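Local atomic coordinates of MHC class I antigen (Ctenopharyngodon idella, PDB entry 5H5Z), a protein that probably presents peptides to T cells, carrying them in the groove of its alpha 1 and alpha 2 domains in complex with beta-2-microglobulin. Residues M33-P44 / W58-H69. Numbering follows the deposited sequence.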
loop_
_atom_site.group_PDB
_atom_site.type_symbol
_atom_site.label_atom_id
_atom_site.label_comp_id
_atom_site.label_asym_id
_atom_site.label_seq_id
_atom_site.Cartn_x
_atom_site.Cartn_y
_atom_site.Cartn_z
ATOM N N MET A 33 8.282 9.835 4.227
ATOM C CA MET A 33 9.606 10.126 3.664
ATOM C C MET A 33 9.753 9.493 2.285
ATOM O O MET A 33 9.226 8.403 2.045
ATOM C CB MET A 33 10.691 9.597 4.612
ATOM C CG MET A 33 12.131 9.756 4.139
ATOM S SD MET A 33 12.645 8.475 2.980
ATOM C CE MET A 33 12.645 7.033 4.017
ATOM N N TYR A 34 10.479 10.175 1.399
ATOM C CA TYR A 34 10.869 9.626 0.097
ATOM C C TYR A 34 12.342 9.932 -0.210
ATOM O O TYR A 34 12.834 11.003 0.132
ATOM C CB TYR A 34 9.990 10.204 -1.010
ATOM C CG TYR A 34 10.356 9.704 -2.387
ATOM C CD1 TYR A 34 9.926 8.453 -2.822
ATOM C CD2 TYR A 34 11.145 10.469 -3.248
ATOM C CE1 TYR A 34 10.253 7.980 -4.079
ATOM C CE2 TYR A 34 11.480 10.002 -4.510
ATOM C CZ TYR A 34 11.028 8.756 -4.917
ATOM O OH TYR A 34 11.345 8.275 -6.158
ATOM N N PHE A 35 13.025 8.991 -0.864
ATOM C CA PHE A 35 14.367 9.212 -1.409
ATOM C C PHE A 35 14.518 8.419 -2.695
ATOM O O PHE A 35 14.053 7.283 -2.785
ATOM C CB PHE A 35 15.441 8.764 -0.407
ATOM C CG PHE A 35 16.865 8.869 -0.921
ATOM C CD1 PHE A 35 17.435 7.840 -1.674
ATOM C CD2 PHE A 35 17.647 9.981 -0.627
ATOM C CE1 PHE A 35 18.746 7.931 -2.141
ATOM C CE2 PHE A 35 18.959 10.076 -1.081
ATOM C CZ PHE A 35 19.513 9.053 -1.840
ATOM N N ASP A 36 15.171 9.016 -3.687
ATOM C CA ASP A 36 15.659 8.235 -4.816
ATOM C C ASP A 36 17.027 8.692 -5.312
ATOM O O ASP A 36 17.485 9.791 -4.983
ATOM C CB ASP A 36 14.609 8.083 -5.945
ATOM C CG ASP A 36 14.440 9.335 -6.797
ATOM O OD1 ASP A 36 15.441 10.001 -7.134
ATOM O OD2 ASP A 36 13.283 9.627 -7.172
ATOM N N SER A 37 17.676 7.830 -6.092
ATOM C CA SER A 37 19.043 8.072 -6.548
ATOM C C SER A 37 19.145 9.040 -7.737
ATOM O O SER A 37 20.252 9.396 -8.158
ATOM C CB SER A 37 19.745 6.746 -6.858
ATOM O OG SER A 37 18.980 5.969 -7.759
ATOM N N ASN A 38 17.999 9.459 -8.272
ATOM C CA ASN A 38 17.969 10.519 -9.280
ATOM C C ASN A 38 18.071 11.905 -8.647
ATOM O O ASN A 38 18.886 12.721 -9.066
ATOM C CB ASN A 38 16.712 10.422 -10.150
ATOM C CG ASN A 38 16.787 9.297 -11.168
ATOM O OD1 ASN A 38 17.869 8.823 -11.515
ATOM N ND2 ASN A 38 15.630 8.871 -11.660
ATOM N N SER A 39 17.242 12.167 -7.638
ATOM C CA SER A 39 17.295 13.444 -6.926
ATOM C C SER A 39 18.422 13.468 -5.895
ATOM O O SER A 39 18.945 14.535 -5.575
ATOM C CB SER A 39 15.954 13.757 -6.258
ATOM O OG SER A 39 15.744 12.948 -5.112
ATOM N N MET A 40 18.787 12.286 -5.391
ATOM C CA MET A 40 19.779 12.119 -4.315
ATOM C C MET A 40 19.436 12.915 -3.059
ATOM O O MET A 40 20.329 13.366 -2.336
ATOM C CB MET A 40 21.200 12.463 -4.795
ATOM C CG MET A 40 21.812 11.447 -5.740
ATOM S SD MET A 40 22.134 9.841 -4.977
ATOM C CE MET A 40 23.168 9.110 -6.244
ATOM N N LYS A 41 18.140 13.085 -2.802
ATOM C CA LYS A 41 17.684 13.893 -1.677
ATOM C C LYS A 41 16.516 13.226 -0.968
ATOM O O LYS A 41 15.557 12.799 -1.611
ATOM C CB LYS A 41 17.299 15.313 -2.134
ATOM C CG LYS A 41 18.446 16.134 -2.727
ATOM C CD LYS A 41 19.522 16.487 -1.698
ATOM C CE LYS A 41 20.839 16.915 -2.349
ATOM N NZ LYS A 41 21.846 15.818 -2.549
ATOM N N ALA A 42 16.616 13.117 0.353
ATOM C CA ALA A 42 15.506 12.639 1.173
ATOM C C ALA A 42 14.580 13.808 1.480
ATOM O O ALA A 42 15.040 14.881 1.901
ATOM C CB ALA A 42 16.016 12.017 2.461
ATOM N N VAL A 43 13.282 13.599 1.278
ATOM C CA VAL A 43 12.287 14.669 1.427
ATOM C C VAL A 43 11.071 14.259 2.274
ATOM O O VAL A 43 10.687 13.076 2.291
ATOM C CB VAL A 43 11.808 15.212 0.052
ATOM C CG1 VAL A 43 12.939 15.930 -0.674
ATOM C CG2 VAL A 43 11.234 14.096 -0.810
ATOM N N PRO A 44 10.458 15.239 2.974
ATOM C CA PRO A 44 9.263 15.010 3.788
ATOM C C PRO A 44 8.033 14.726 2.937
ATOM O O PRO A 44 7.916 15.252 1.829
ATOM C CB PRO A 44 9.079 16.341 4.526
ATOM C CG PRO A 44 9.752 17.354 3.665
ATOM C CD PRO A 44 10.936 16.634 3.090
ATOM N N TRP A 58 17.018 16.258 7.554
ATOM C CA TRP A 58 16.967 15.790 6.170
ATOM C C TRP A 58 18.351 15.635 5.542
ATOM O O TRP A 58 18.569 14.707 4.768
ATOM C CB TRP A 58 16.022 16.658 5.332
ATOM C CG TRP A 58 14.589 16.443 5.742
ATOM C CD1 TRP A 58 13.758 17.346 6.349
ATOM C CD2 TRP A 58 13.838 15.231 5.613
ATOM N NE1 TRP A 58 12.530 16.772 6.587
ATOM C CE2 TRP A 58 12.551 15.476 6.143
ATOM C CE3 TRP A 58 14.123 13.964 5.086
ATOM C CZ2 TRP A 58 11.553 14.494 6.174
ATOM C CZ3 TRP A 58 13.125 12.993 5.107
ATOM C CH2 TRP A 58 11.858 13.264 5.650
ATOM N N ASP A 59 19.296 16.499 5.913
ATOM C CA ASP A 59 20.677 16.338 5.451
ATOM C C ASP A 59 21.261 15.009 5.933
ATOM O O ASP A 59 21.960 14.323 5.180
ATOM C CB ASP A 59 21.560 17.512 5.897
ATOM C CG ASP A 59 21.174 18.826 5.227
ATOM O OD1 ASP A 59 20.454 18.800 4.205
ATOM O OD2 ASP A 59 21.590 19.891 5.725
ATOM N N ARG A 60 20.963 14.658 7.183
ATOM C CA ARG A 60 21.413 13.397 7.769
ATOM C C ARG A 60 20.750 12.196 7.103
ATOM O O ARG A 60 21.418 11.200 6.809
ATOM C CB ARG A 60 21.184 13.384 9.286
ATOM C CG ARG A 60 22.435 13.759 10.067
ATOM C CD ARG A 60 22.144 14.468 11.382
ATOM N NE ARG A 60 23.374 15.044 11.923
ATOM C CZ ARG A 60 23.876 16.224 11.555
ATOM N NH1 ARG A 60 23.243 16.970 10.652
ATOM N NH2 ARG A 60 25.013 16.660 12.086
ATOM N N GLN A 61 19.449 12.305 6.845
ATOM C CA GLN A 61 18.714 11.233 6.174
ATOM C C GLN A 61 19.199 11.032 4.735
ATOM O O GLN A 61 19.356 9.897 4.278
ATOM C CB GLN A 61 17.203 11.487 6.215
ATOM C CG GLN A 61 16.372 10.287 5.792
ATOM C CD GLN A 61 16.682 9.051 6.615
ATOM O OE1 GLN A 61 16.161 8.874 7.720
ATOM N NE2 GLN A 61 17.546 8.192 6.081
ATOM N N THR A 62 19.438 12.143 4.040
ATOM C CA THR A 62 20.004 12.133 2.696
ATOM C C THR A 62 21.353 11.404 2.685
ATOM O O THR A 62 21.599 10.557 1.822
ATOM C CB THR A 62 20.164 13.571 2.150
ATOM O OG1 THR A 62 18.869 14.161 1.968
ATOM C CG2 THR A 62 20.911 13.583 0.819
ATOM N N GLN A 63 22.207 11.717 3.657
ATOM C CA GLN A 63 23.526 11.096 3.742
ATOM C C GLN A 63 23.455 9.584 3.968
ATOM O O GLN A 63 24.198 8.832 3.342
ATOM C CB GLN A 63 24.389 11.779 4.814
ATOM C CG GLN A 63 25.878 11.712 4.526
ATOM C CD GLN A 63 26.257 12.295 3.166
ATOM O OE1 GLN A 63 27.227 11.858 2.552
ATOM N NE2 GLN A 63 25.491 13.280 2.690
ATOM N N VAL A 64 22.558 9.149 4.852
ATOM C CA VAL A 64 22.355 7.724 5.130
ATOM C C VAL A 64 21.931 6.991 3.850
ATOM O O VAL A 64 22.458 5.915 3.516
ATOM C CB VAL A 64 21.314 7.516 6.264
ATOM C CG1 VAL A 64 20.894 6.055 6.374
ATOM C CG2 VAL A 64 21.864 8.000 7.596
ATOM N N LEU A 65 21.005 7.596 3.112
ATOM C CA LEU A 65 20.437 6.947 1.924
ATOM C C LEU A 65 21.319 7.003 0.676
ATOM O O LEU A 65 21.214 6.127 -0.183
ATOM C CB LEU A 65 19.018 7.444 1.653
ATOM C CG LEU A 65 18.062 7.086 2.803
ATOM C CD1 LEU A 65 16.737 7.835 2.702
ATOM C CD2 LEU A 65 17.848 5.579 2.917
ATOM N N ILE A 66 22.194 8.011 0.583
ATOM C CA ILE A 66 23.231 8.007 -0.457
ATOM C C ILE A 66 24.125 6.787 -0.216
ATOM O O ILE A 66 24.457 6.056 -1.157
ATOM C CB ILE A 66 24.066 9.311 -0.482
ATOM C CG1 ILE A 66 23.226 10.493 -0.980
ATOM C CG2 ILE A 66 25.285 9.154 -1.382
ATOM C CD1 ILE A 66 23.868 11.849 -0.727
ATOM N N GLY A 67 24.476 6.560 1.049
ATOM C CA GLY A 67 25.214 5.365 1.466
ATOM C C GLY A 67 24.481 4.072 1.137
ATOM O O GLY A 67 25.086 3.124 0.631
ATOM N N ALA A 68 23.178 4.036 1.423
ATOM C CA ALA A 68 22.339 2.870 1.105
ATOM C C ALA A 68 22.317 2.554 -0.392
ATOM O O ALA A 68 22.402 1.388 -0.783
ATOM C CB ALA A 68 20.926 3.065 1.629
ATOM N N HIS A 69 22.202 3.595 -1.217
ATOM C CA HIS A 69 22.275 3.469 -2.674
ATOM C C HIS A 69 23.586 2.824 -3.132
ATOM O O HIS A 69 23.574 1.880 -3.930
ATOM C CB HIS A 69 22.073 4.840 -3.330
ATOM C CG HIS A 69 22.519 4.913 -4.759
ATOM N ND1 HIS A 69 22.050 4.061 -5.736
ATOM C CD2 HIS A 69 23.380 5.754 -5.378
ATOM C CE1 HIS A 69 22.607 4.370 -6.893
ATOM N NE2 HIS A 69 23.420 5.393 -6.702
#
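Leu65 sits squarely on the ring of Phe35: its CB lies 3.5 Å from the ring centroid and almost on the ring normal, a CH-pi contact over one face, while CD1 turns back to touch Phe35 CB. With its CG anti to the backbone N (chi1 176°), Phe35 brings the centre of its ring up to Leu65 CB, and CZ comes within 4.1 Å of Ile66 CG1. Towards the start of the helix, Trp58 is met from two directions. Val43 and Pro44 cover one face of the indole, with Pro44 CA 3.3 Å from Trp58 CZ2, and Met33 comes in at the edge, its CG 3.5 Å from Trp58 CZ3. Ala42 CB touches Trp58 CE3, Gln61 CG and, more loosely, Leu65 CD1.

The arrangement illustrates how an MHC class I platform is built: helix 55-82 rests on the outer strands of the antiparallel sheet, its segment 58-69 crossing strand 33-36 at -44°, and forms one wall of the peptide groove. On the groove side, Gln61 OE1 hydrogen-bonds to the backbone of the bound peptide.

Further along, Ser37 CB stands over the centre of the His69 ring, 3.7 Å from its centroid, and Met40 CE approaches the same imidazole obliquely. Ser37 OG accepts a hydrogen bond from the backbone N of Phe21. At the polar edge, Ala42 N donates a nearly straight hydrogen bond of 3.0 Å to Thr62 OG1. That hydroxyl in turn donates to Trp58 O, which Thr62 N reaches from the opposite face of the carbonyl plane.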